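Local coordinates for carbohydrate binding protein (PDB 3HZB) that binds calcium through its betagamma-crystallin domain, the part described here, and as a whole protein probably also binds carbohydrate, at residues Leu51-Asn56 against Asn76-Ser81; Ile3-Asp8 against Asp36-Leu41; Leu18-Tyr23 against Ile82-Asn87. One frame throughout, in Å; residues are numbered along the deposited sequence.

Contact 1. Residues Leu51-Asn56 against Asn76-Ser81; sequences LYQDDN and NDKVSS. With CA (calcium ion), chain M; CA (calcium ion), chain L.
Ser80 and Gln53 meet at a calcium ion that draws 51-56 and 76-81 together. From Ser80, CB rests against the backbone at the corner, 3.2 Å from Gln53 O and nearly as close to Asp54 C. One bond further on, OG is turned beside its own backbone N (chi1 -73°) and binds the ion at 2.6 Å, while Asn35 supplies it with a hydrogen bond. Gln53 O and Lys78 O bind the same calcium, whose charge probably offsets the repulsion of these two carbonyl oxygens at 3.2 Å. The Gln53 side chain bends back at chi2, bringing OE1 over Lys78 CB and within 2.6 Å of a water that donates to it and also binds the ion; its NE2 is held by Thr74. Asp36 completes the protein ligands.

Beside the metal the backbones join as Ser80 N donates to Tyr52 O in an almost straight bond, and Tyr52 N to Ser81 O. Ser81 OG sits between its own N and carbonyl carbon (chi1 59°), where it gives a short 2.6 Å bond to Asp54 O in the carbonyl plane and touches Tyr52 CB. Leu51 CD1 and Val79 CG2 meet at 3.9 Å, their side chains crossing at about a right angle. Asp77, just before Lys78, gives OD1 to a second calcium, shared with Lys7, Asp37 and Ser39.

Strand 47-52 lies between strands 60-64 and 81-86 in its sheet, and the chain turns a corner at Gln53; Leu51 packs on Thr62 and Ile64, and Tyr52 OH is hydrogen-bonded to Arg83.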
loop_
_atom_site.group_PDB
_atom_site.type_symbol
_atom_site.label_atom_id
_atom_site.label_comp_id
_atom_site.label_asym_id
_atom_site.label_seq_id
_atom_site.Cartn_x
_atom_site.Cartn_y
_atom_site.Cartn_z
ATOM N N LEU B 51 -7.333 -0.207 13.540
ATOM C CA LEU B 51 -8.719 0.239 13.473
ATOM C C LEU B 51 -9.502 -0.264 14.673
ATOM O O LEU B 51 -9.242 -1.354 15.180
ATOM C CB LEU B 51 -9.386 -0.282 12.196
ATOM C CG LEU B 51 -8.643 -0.080 10.871
ATOM C CD1 LEU B 51 -9.497 -0.630 9.737
ATOM C CD2 LEU B 51 -8.345 1.395 10.647
ATOM N N TYR B 52 -10.460 0.538 15.123
ATOM C CA TYR B 52 -11.306 0.172 16.253
ATOM C C TYR B 52 -12.776 0.305 15.856
ATOM O O TYR B 52 -13.163 1.252 15.168
ATOM C CB TYR B 52 -11.016 1.081 17.451
ATOM C CG TYR B 52 -9.612 0.945 18.001
ATOM C CD1 TYR B 52 -9.328 0.053 19.037
ATOM C CD2 TYR B 52 -8.562 1.690 17.469
ATOM C CE1 TYR B 52 -8.025 -0.090 19.530
ATOM C CE2 TYR B 52 -7.258 1.554 17.950
ATOM C CZ TYR B 52 -6.999 0.661 18.981
ATOM O OH TYR B 52 -5.712 0.523 19.452
ATOM N N GLN B 53 -13.592 -0.645 16.295
ATOM C CA GLN B 53 -15.010 -0.613 15.986
ATOM C C GLN B 53 -15.698 0.557 16.686
ATOM O O GLN B 53 -16.546 1.211 16.109
ATOM C CB GLN B 53 -15.686 -1.918 16.423
ATOM C CG GLN B 53 -15.376 -3.141 15.570
ATOM C CD GLN B 53 -16.080 -3.121 14.224
ATOM O OE1 GLN B 53 -17.238 -2.709 14.118
ATOM N NE2 GLN B 53 -15.393 -3.591 13.192
ATOM N N ASP B 54 -15.327 0.834 17.926
ATOM C CA ASP B 54 -15.984 1.914 18.648
ATOM C C ASP B 54 -15.092 3.126 18.845
ATOM O O ASP B 54 -13.889 3.069 18.594
ATOM C CB ASP B 54 -16.479 1.401 20.007
ATOM C CG ASP B 54 -17.408 0.204 19.875
ATOM O OD1 ASP B 54 -18.151 0.134 18.873
ATOM O OD2 ASP B 54 -17.409 -0.661 20.778
ATOM N N ASP B 55 -15.691 4.228 19.288
ATOM C CA ASP B 55 -14.938 5.454 19.522
ATOM C C ASP B 55 -14.029 5.249 20.731
ATOM O O ASP B 55 -14.209 4.309 21.507
ATOM C CB ASP B 55 -15.899 6.623 19.775
ATOM C CG ASP B 55 -15.203 7.976 19.771
ATOM O OD1 ASP B 55 -14.033 8.055 19.349
ATOM O OD2 ASP B 55 -15.841 8.973 20.179
ATOM N N ASN B 56 -13.043 6.124 20.871
ATOM C CA ASN B 56 -12.114 6.056 21.983
ATOM C C ASN B 56 -11.391 4.718 22.072
ATOM O O ASN B 56 -11.096 4.223 23.164
ATOM C CB ASN B 56 -12.857 6.368 23.282
ATOM C CG ASN B 56 -13.534 7.721 23.237
ATOM O OD1 ASN B 56 -12.906 8.723 22.891
ATOM N ND2 ASN B 56 -14.818 7.759 23.577
ATOM N N ASN B 76 -15.965 -2.478 6.886
ATOM C CA ASN B 76 -16.411 -1.412 6.000
ATOM C C ASN B 76 -17.534 -0.605 6.644
ATOM O O ASN B 76 -18.509 -1.168 7.139
ATOM C CB ASN B 76 -16.898 -1.978 4.670
ATOM C CG ASN B 76 -17.264 -0.892 3.693
ATOM O OD1 ASN B 76 -16.430 -0.056 3.346
ATOM N ND2 ASN B 76 -18.516 -0.886 3.250
ATOM N N ASP B 77 -17.388 0.717 6.630
ATOM C CA ASP B 77 -18.383 1.605 7.222
ATOM C C ASP B 77 -18.642 1.263 8.682
ATOM O O ASP B 77 -19.781 1.314 9.142
ATOM C CB ASP B 77 -19.701 1.524 6.447
ATOM C CG ASP B 77 -19.563 2.014 5.027
ATOM O OD1 ASP B 77 -18.604 2.766 4.772
ATOM O OD2 ASP B 77 -20.408 1.665 4.176
ATOM N N LYS B 78 -17.581 0.919 9.406
ATOM C CA LYS B 78 -17.706 0.560 10.809
ATOM C C LYS B 78 -16.631 1.198 11.688
ATOM O O LYS B 78 -16.730 1.162 12.902
ATOM C CB LYS B 78 -17.630 -0.966 10.972
ATOM C CG LYS B 78 -18.796 -1.735 10.375
ATOM C CD LYS B 78 -20.085 -1.433 11.118
ATOM C CE LYS B 78 -21.257 -2.228 10.564
ATOM N NZ LYS B 78 -22.529 -1.835 11.237
ATOM N N VAL B 79 -15.598 1.776 11.090
ATOM C CA VAL B 79 -14.532 2.371 11.892
ATOM C C VAL B 79 -14.978 3.628 12.636
ATOM O O VAL B 79 -15.563 4.539 12.041
ATOM C CB VAL B 79 -13.302 2.684 11.011
ATOM C CG1 VAL B 79 -12.221 3.372 11.838
ATOM C CG2 VAL B 79 -12.755 1.384 10.421
ATOM N N SER B 80 -14.704 3.664 13.942
ATOM C CA SER B 80 -15.075 4.797 14.790
ATOM C C SER B 80 -13.893 5.518 15.425
ATOM O O SER B 80 -14.036 6.631 15.932
ATOM C CB SER B 80 -16.045 4.348 15.876
ATOM O OG SER B 80 -17.312 4.095 15.306
ATOM N N SER B 81 -12.733 4.869 15.418
ATOM C CA SER B 81 -11.512 5.471 15.937
ATOM C C SER B 81 -10.320 4.723 15.358
ATOM O O SER B 81 -10.428 3.550 14.981
ATOM C CB SER B 81 -11.480 5.478 17.476
ATOM O OG SER B 81 -11.580 4.185 18.029
HETATM CA CA CA M . -18.432 1.895 14.634
HETATM CA CA CA L . -17.748 4.131 2.809
HETATM O O HOH W 1 -18.925 -0.710 14.531
HETATM O O HOH W 2 -19.451 2.357 1.866
HETATM O O HOH W 3 -19.753 5.771 3.009
HETATM O O HOH W 4 -18.503 4.108 0.143
HETATM O O HOH W 5 -21.225 1.729 14.925
#

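Contact 2. Residues Ile3-Asp8 against Asp36-Leu41. With CA (calcium ion), chain L; CA (calcium ion), chain M.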
loop_
_atom_site.group_PDB
_atom_site.type_symbol
_atom_site.label_atom_id
_atom_site.label_comp_id
_atom_site.label_asym_id
_atom_site.label_seq_id
_atom_site.Cartn_x
_atom_site.Cartn_y
_atom_site.Cartn_z
ATOM N N ILE B 3 -0.592 7.829 6.269
ATOM C CA ILE B 3 -1.802 7.042 6.084
ATOM C C ILE B 3 -2.947 7.918 5.595
ATOM O O ILE B 3 -3.163 9.014 6.102
ATOM C CB ILE B 3 -2.221 6.347 7.396
ATOM C CG1 ILE B 3 -1.182 5.278 7.760
ATOM C CG2 ILE B 3 -3.600 5.730 7.248
ATOM C CD1 ILE B 3 -1.454 4.569 9.055
ATOM N N THR B 4 -3.662 7.439 4.586
ATOM C CA THR B 4 -4.798 8.173 4.055
ATOM C C THR B 4 -6.008 7.248 4.103
ATOM O O THR B 4 -5.939 6.100 3.672
ATOM C CB THR B 4 -4.551 8.630 2.601
ATOM O OG1 THR B 4 -3.391 9.471 2.558
ATOM C CG2 THR B 4 -5.745 9.419 2.084
ATOM N N VAL B 5 -7.105 7.742 4.664
ATOM C CA VAL B 5 -8.324 6.951 4.758
ATOM C C VAL B 5 -9.340 7.530 3.783
ATOM O O VAL B 5 -9.541 8.743 3.732
ATOM C CB VAL B 5 -8.880 6.962 6.195
ATOM C CG1 VAL B 5 -7.879 6.299 7.119
ATOM C CG2 VAL B 5 -9.154 8.398 6.658
ATOM N N TYR B 6 -9.972 6.656 3.007
ATOM C CA TYR B 6 -10.934 7.102 2.010
ATOM C C TYR B 6 -12.362 6.705 2.306
ATOM O O TYR B 6 -12.629 5.649 2.888
ATOM C CB TYR B 6 -10.560 6.568 0.626
ATOM C CG TYR B 6 -9.190 6.976 0.145
ATOM C CD1 TYR B 6 -8.049 6.317 0.600
ATOM C CD2 TYR B 6 -9.031 8.013 -0.775
ATOM C CE1 TYR B 6 -6.786 6.674 0.155
ATOM C CE2 TYR B 6 -7.763 8.382 -1.230
ATOM C CZ TYR B 6 -6.648 7.705 -0.757
ATOM O OH TYR B 6 -5.389 8.052 -1.185
ATOM N N LYS B 7 -13.279 7.561 1.870
ATOM C CA LYS B 7 -14.698 7.330 2.060
ATOM C C LYS B 7 -15.159 6.134 1.233
ATOM O O LYS B 7 -15.940 5.335 1.706
ATOM C CB LYS B 7 -15.495 8.572 1.654
ATOM C CG LYS B 7 -16.998 8.472 1.921
ATOM C CD LYS B 7 -17.722 9.718 1.411
ATOM C CE LYS B 7 -19.199 9.694 1.776
ATOM N NZ LYS B 7 -19.405 9.913 3.238
ATOM N N ASP B 8 -14.672 6.010 0.003
ATOM C CA ASP B 8 -15.073 4.901 -0.861
ATOM C C ASP B 8 -13.977 3.879 -1.106
ATOM O O ASP B 8 -12.808 4.117 -0.817
ATOM C CB ASP B 8 -15.541 5.426 -2.224
ATOM C CG ASP B 8 -16.746 6.330 -2.121
ATOM O OD1 ASP B 8 -17.506 6.200 -1.141
ATOM O OD2 ASP B 8 -16.941 7.159 -3.031
ATOM N N ASP B 36 -18.303 5.371 10.962
ATOM C CA ASP B 36 -18.840 4.268 10.156
ATOM C C ASP B 36 -18.909 4.673 8.693
ATOM O O ASP B 36 -19.959 4.561 8.064
ATOM C CB ASP B 36 -20.251 3.908 10.638
ATOM C CG ASP B 36 -20.262 3.356 12.041
ATOM O OD1 ASP B 36 -19.165 3.230 12.611
ATOM O OD2 ASP B 36 -21.352 3.046 12.571
ATOM N N ASP B 37 -17.783 5.124 8.150
ATOM C CA ASP B 37 -17.761 5.623 6.779
ATOM C C ASP B 37 -16.529 5.235 5.961
ATOM O O ASP B 37 -16.600 5.165 4.743
ATOM C CB ASP B 37 -17.876 7.153 6.829
ATOM C CG ASP B 37 -18.220 7.772 5.486
ATOM O OD1 ASP B 37 -17.518 8.717 5.079
ATOM O OD2 ASP B 37 -19.199 7.332 4.853
ATOM N N ILE B 38 -15.395 5.004 6.611
ATOM C CA ILE B 38 -14.183 4.651 5.877
ATOM C C ILE B 38 -14.316 3.321 5.133
ATOM O O ILE B 38 -14.878 2.360 5.663
ATOM C CB ILE B 38 -12.965 4.607 6.832
ATOM C CG1 ILE B 38 -12.721 6.007 7.405
ATOM C CG2 ILE B 38 -11.726 4.113 6.090
ATOM C CD1 ILE B 38 -11.669 6.060 8.511
ATOM N N SER B 39 -13.809 3.275 3.899
ATOM C CA SER B 39 -13.880 2.060 3.083
ATOM C C SER B 39 -12.555 1.559 2.517
ATOM O O SER B 39 -12.442 0.393 2.145
ATOM C CB SER B 39 -14.866 2.252 1.937
ATOM O OG SER B 39 -16.183 2.224 2.433
ATOM N N SER B 40 -11.563 2.431 2.418
ATOM C CA SER B 40 -10.258 2.000 1.927
ATOM C C SER B 40 -9.176 2.857 2.562
ATOM O O SER B 40 -9.458 3.938 3.091
ATOM C CB SER B 40 -10.187 2.060 0.387
ATOM O OG SER B 40 -10.318 3.373 -0.124
ATOM N N LEU B 41 -7.943 2.359 2.540
ATOM C CA LEU B 41 -6.829 3.083 3.136
ATOM C C LEU B 41 -5.514 2.842 2.425
ATOM O O LEU B 41 -5.228 1.733 1.987
ATOM C CB LEU B 41 -6.607 2.664 4.592
ATOM C CG LEU B 41 -7.692 2.612 5.658
ATOM C CD1 LEU B 41 -8.560 1.375 5.473
ATOM C CD2 LEU B 41 -7.008 2.558 7.020
HETATM CA CA CA L . -17.748 4.131 2.809
HETATM CA CA CA M . -18.432 1.895 14.634
HETATM O O HOH W 4 -18.503 4.108 0.143
HETATM O O HOH W 5 -21.225 1.729 14.925
HETATM O O HOH W 3 -19.753 5.771 3.009
HETATM O O HOH W 2 -19.451 2.357 1.866
HETATM O O HOH W 1 -18.925 -0.710 14.531
#
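A betagamma-crystallin calcium site closes the end of the antiparallel pairing between strands 3-6 and 40-43, and the step from strand to site is a classic beta bulge. Ser39 and Ser40 both face Tyr6: Tyr6 O accepts a nearly straight bond from Ser39 N at 2.8 Å and a weak one from Ser40 N, while Tyr6 N donates back to Ser40 O. The extra residue turns Ser39 toward the corner at Lys7. Here Lys7 O, Asp37 O and Ser39 OG converge on one calcium ion, Lys7 O at 2.4 Å, with three waters and Asp77 OD1 filling the shell. Asn76 OD1, not itself a ligand, accepts a hydrogen bond from Ser39 OG. Asp36, the residue before Asp37, sends OD1 to the other calcium, shared with Gln53, Lys78 and Ser80, so adjacent aspartates serve different ions.

The Lys7 side chain runs out extended, with CG anti to the backbone N (chi1 -175°), and bends only at chi4, which swings NZ back to the Asp37 carboxylate. NZ meets OD1 at 2.9 Å on the syn side and OD2 in a weaker bond, making a salt bridge, while a metal-bound water donates to OD2. The carboxylate thus ties the lysine ammonium to a water of the calcium shell.

On the face carrying Val5 and Leu41, Val5 CB lies 3.7 Å from Ile38 CD1, and the Val5 and Leu41 side chains lie side by side, CG1 touching CD2. On the face of Tyr6 and Ser40, the edge of the Tyr6 ring is turned to Ser40 O. Ser40 OG, 3.3 Å from Tyr6 CB, donates in the carbonyl plane to Asp8 O at 2.7 Å.

Contact 3. Residues Leu18-Tyr23 against Ile82-Asn87; sequences LTIGDY and IRVIAN
Asp22 OD1 is gripped by Arg83 NE at 2.8 Å and by a water that also donates to Val84 O. The carboxylate and guanidinium are not coplanar: their planes stand 54° apart, and NE meets OD1 from above the carboxylate plane while OD1 itself lies near the guanidinium plane. Asp22 and Arg83 run side by side as a non-hydrogen-bonded pair, and the bend of the arginine at chi3 (61°) turns NE back onto OD1, which also lies beside CG and CD. A second water joins Asp22 OD2 to Arg83 NH2, and Arg83 also holds Tyr52 on the next strand.

Hydrogen-bonded pairs flank it: Gly21 with Val84 and Tyr23 with Ile82, the shortest link being Tyr23 N to Ile82 O at 2.7 Å. A CB at the backbone angles of Gly21 would press on the preceding carbonyl oxygen, which accounts for glycine here.

Val84, on the face of Tyr23 and Ile82, gathers the apolar contacts. Its CB lies 3.2 Å from Thr19 O, its CG2 meets Leu18 CB and, obliquely, Tyr23 CE1, and its CG1 meets Ile20 CD1. The Tyr23 ring has Leu18 CD2 over one face, offset toward the rim, 3.6 Å above the plane. Thr19 N donates to Tyr23 OH at 2.9 Å, bridging the turn from strand 15-18 to strand 21-23, and Arg27 makes a cation-pi contact with the ring.

Strand 21-23 thereby becomes the outer neighbour of 81-86, the exchange of a strand from the first half to the second-half sheet that marks the betagamma-crystallin Greek key fold.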
loop_
_atom_site.group_PDB
_atom_site.type_symbol
_atom_site.label_atom_id
_atom_site.label_comp_id
_atom_site.label_asym_id
_atom_site.label_seq_id
_atom_site.Cartn_x
_atom_site.Cartn_y
_atom_site.Cartn_z
ATOM N N LEU B 18 -3.645 11.026 7.811
ATOM C CA LEU B 18 -3.265 10.783 9.199
ATOM C C LEU B 18 -1.756 10.591 9.343
ATOM O O LEU B 18 -1.081 10.147 8.415
ATOM C CB LEU B 18 -3.962 9.528 9.736
ATOM C CG LEU B 18 -5.446 9.303 9.431
ATOM C CD1 LEU B 18 -5.883 7.969 10.034
ATOM C CD2 LEU B 18 -6.277 10.441 9.978
ATOM N N THR B 19 -1.237 10.942 10.514
ATOM C CA THR B 19 0.176 10.773 10.814
ATOM C C THR B 19 0.224 9.985 12.117
ATOM O O THR B 19 -0.819 9.576 12.633
ATOM C CB THR B 19 0.903 12.131 11.003
ATOM O OG1 THR B 19 0.240 12.903 12.015
ATOM C CG2 THR B 19 0.920 12.910 9.699
ATOM N N ILE B 20 1.422 9.754 12.641
ATOM C CA ILE B 20 1.560 9.017 13.893
ATOM C C ILE B 20 0.698 9.677 14.962
ATOM O O ILE B 20 0.710 10.899 15.109
ATOM C CB ILE B 20 3.029 9.004 14.369
ATOM C CG1 ILE B 20 3.868 8.124 13.439
ATOM C CG2 ILE B 20 3.111 8.507 15.807
ATOM C CD1 ILE B 20 3.479 6.658 13.462
ATOM N N GLY B 21 -0.055 8.872 15.703
ATOM C CA GLY B 21 -0.898 9.436 16.739
ATOM C C GLY B 21 -2.224 8.720 16.905
ATOM O O GLY B 21 -2.517 7.755 16.195
ATOM N N ASP B 22 -3.033 9.205 17.839
ATOM C CA ASP B 22 -4.327 8.596 18.116
ATOM C C ASP B 22 -5.477 9.476 17.651
ATOM O O ASP B 22 -5.507 10.675 17.925
ATOM C CB ASP B 22 -4.455 8.311 19.613
ATOM C CG ASP B 22 -3.314 7.458 20.141
ATOM O OD1 ASP B 22 -2.923 6.495 19.446
ATOM O OD2 ASP B 22 -2.810 7.747 21.251
ATOM N N TYR B 23 -6.423 8.865 16.949
ATOM C CA TYR B 23 -7.566 9.586 16.420
ATOM C C TYR B 23 -8.909 9.060 16.905
ATOM O O TYR B 23 -9.381 8.023 16.430
ATOM C CB TYR B 23 -7.564 9.542 14.887
ATOM C CG TYR B 23 -6.386 10.215 14.230
ATOM C CD1 TYR B 23 -5.130 9.607 14.211
ATOM C CD2 TYR B 23 -6.523 11.466 13.628
ATOM C CE1 TYR B 23 -4.041 10.226 13.609
ATOM C CE2 TYR B 23 -5.437 12.097 13.026
ATOM C CZ TYR B 23 -4.200 11.467 13.021
ATOM O OH TYR B 23 -3.126 12.080 12.423
ATOM N N ILE B 82 -9.191 5.415 15.271
ATOM C CA ILE B 82 -7.984 4.847 14.688
ATOM C C ILE B 82 -6.729 5.319 15.396
ATOM O O ILE B 82 -6.677 6.433 15.921
ATOM C CB ILE B 82 -7.844 5.277 13.210
ATOM C CG1 ILE B 82 -9.075 4.846 12.417
ATOM C CG2 ILE B 82 -6.577 4.695 12.608
ATOM C CD1 ILE B 82 -9.092 5.381 10.997
ATOM N N ARG B 83 -5.715 4.461 15.398
ATOM C CA ARG B 83 -4.432 4.791 15.984
ATOM C C ARG B 83 -3.387 4.418 14.947
ATOM O O ARG B 83 -3.409 3.315 14.394
ATOM C CB ARG B 83 -4.203 4.025 17.288
ATOM C CG ARG B 83 -5.136 4.463 18.412
ATOM C CD ARG B 83 -4.873 3.678 19.675
ATOM N NE ARG B 83 -3.512 3.878 20.161
ATOM C CZ ARG B 83 -2.722 2.892 20.570
ATOM N NH1 ARG B 83 -3.165 1.639 20.546
ATOM N NH2 ARG B 83 -1.494 3.158 21.005
ATOM N N VAL B 84 -2.500 5.365 14.664
ATOM C CA VAL B 84 -1.437 5.174 13.695
ATOM C C VAL B 84 -0.143 4.994 14.478
ATOM O O VAL B 84 0.195 5.823 15.322
ATOM C CB VAL B 84 -1.313 6.404 12.768
ATOM C CG1 VAL B 84 -0.202 6.187 11.757
ATOM C CG2 VAL B 84 -2.641 6.648 12.052
ATOM N N ILE B 85 0.564 3.901 14.203
ATOM C CA ILE B 85 1.816 3.598 14.885
ATOM C C ILE B 85 2.893 3.158 13.893
ATOM O O ILE B 85 2.603 2.827 12.747
ATOM C CB ILE B 85 1.627 2.462 15.917
ATOM C CG1 ILE B 85 1.227 1.170 15.201
ATOM C CG2 ILE B 85 0.572 2.858 16.940
ATOM C CD1 ILE B 85 1.074 -0.019 16.128
ATOM N N ALA B 86 4.141 3.156 14.344
ATOM C CA ALA B 86 5.241 2.742 13.487
ATOM C C ALA B 86 5.118 1.252 13.192
ATOM O O ALA B 86 4.549 0.498 13.985
ATOM C CB ALA B 86 6.574 3.032 14.170
ATOM N N ASN B 87 5.643 0.835 12.046
ATOM C CA ASN B 87 5.612 -0.568 11.651
ATOM C C ASN B 87 7.028 -1.019 11.309
ATOM O O ASN B 87 7.969 -0.245 11.573
ATOM C CB ASN B 87 4.702 -0.774 10.435
ATOM C CG ASN B 87 4.521 -2.244 10.086
ATOM O OD1 ASN B 87 4.004 -2.585 9.019
ATOM N ND2 ASN B 87 4.939 -3.122 10.991
HETATM O O HOH W 6 -0.327 6.211 18.135
HETATM O O HOH W 7 -0.863 5.759 22.112
#

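Contacts 1 and 2 share two calcium ions. Each supplies most protein ligands of one ion and lends a single aspartate to the other, Asp36 from contact 2 and Asp77 from contact 1. Their centres lie 11 Å apart, joined also by Val79 O to Asp36 N at 3.1 Å. The centre of contact 3 stands 14 Å from both, its Ile82 side chain about 10 Å from the nearer ion. It meets contact 1 within one sheet, where Tyr52 OH and Arg83 NH1 are 3.0 Å apart, and contact 2 across the core, where Ile38 CD1 packs on Ile82 CD1 at 3.6 Å. Contact 1 nests inside the loop closed by contact 3; contacts 2 and 3 interleave.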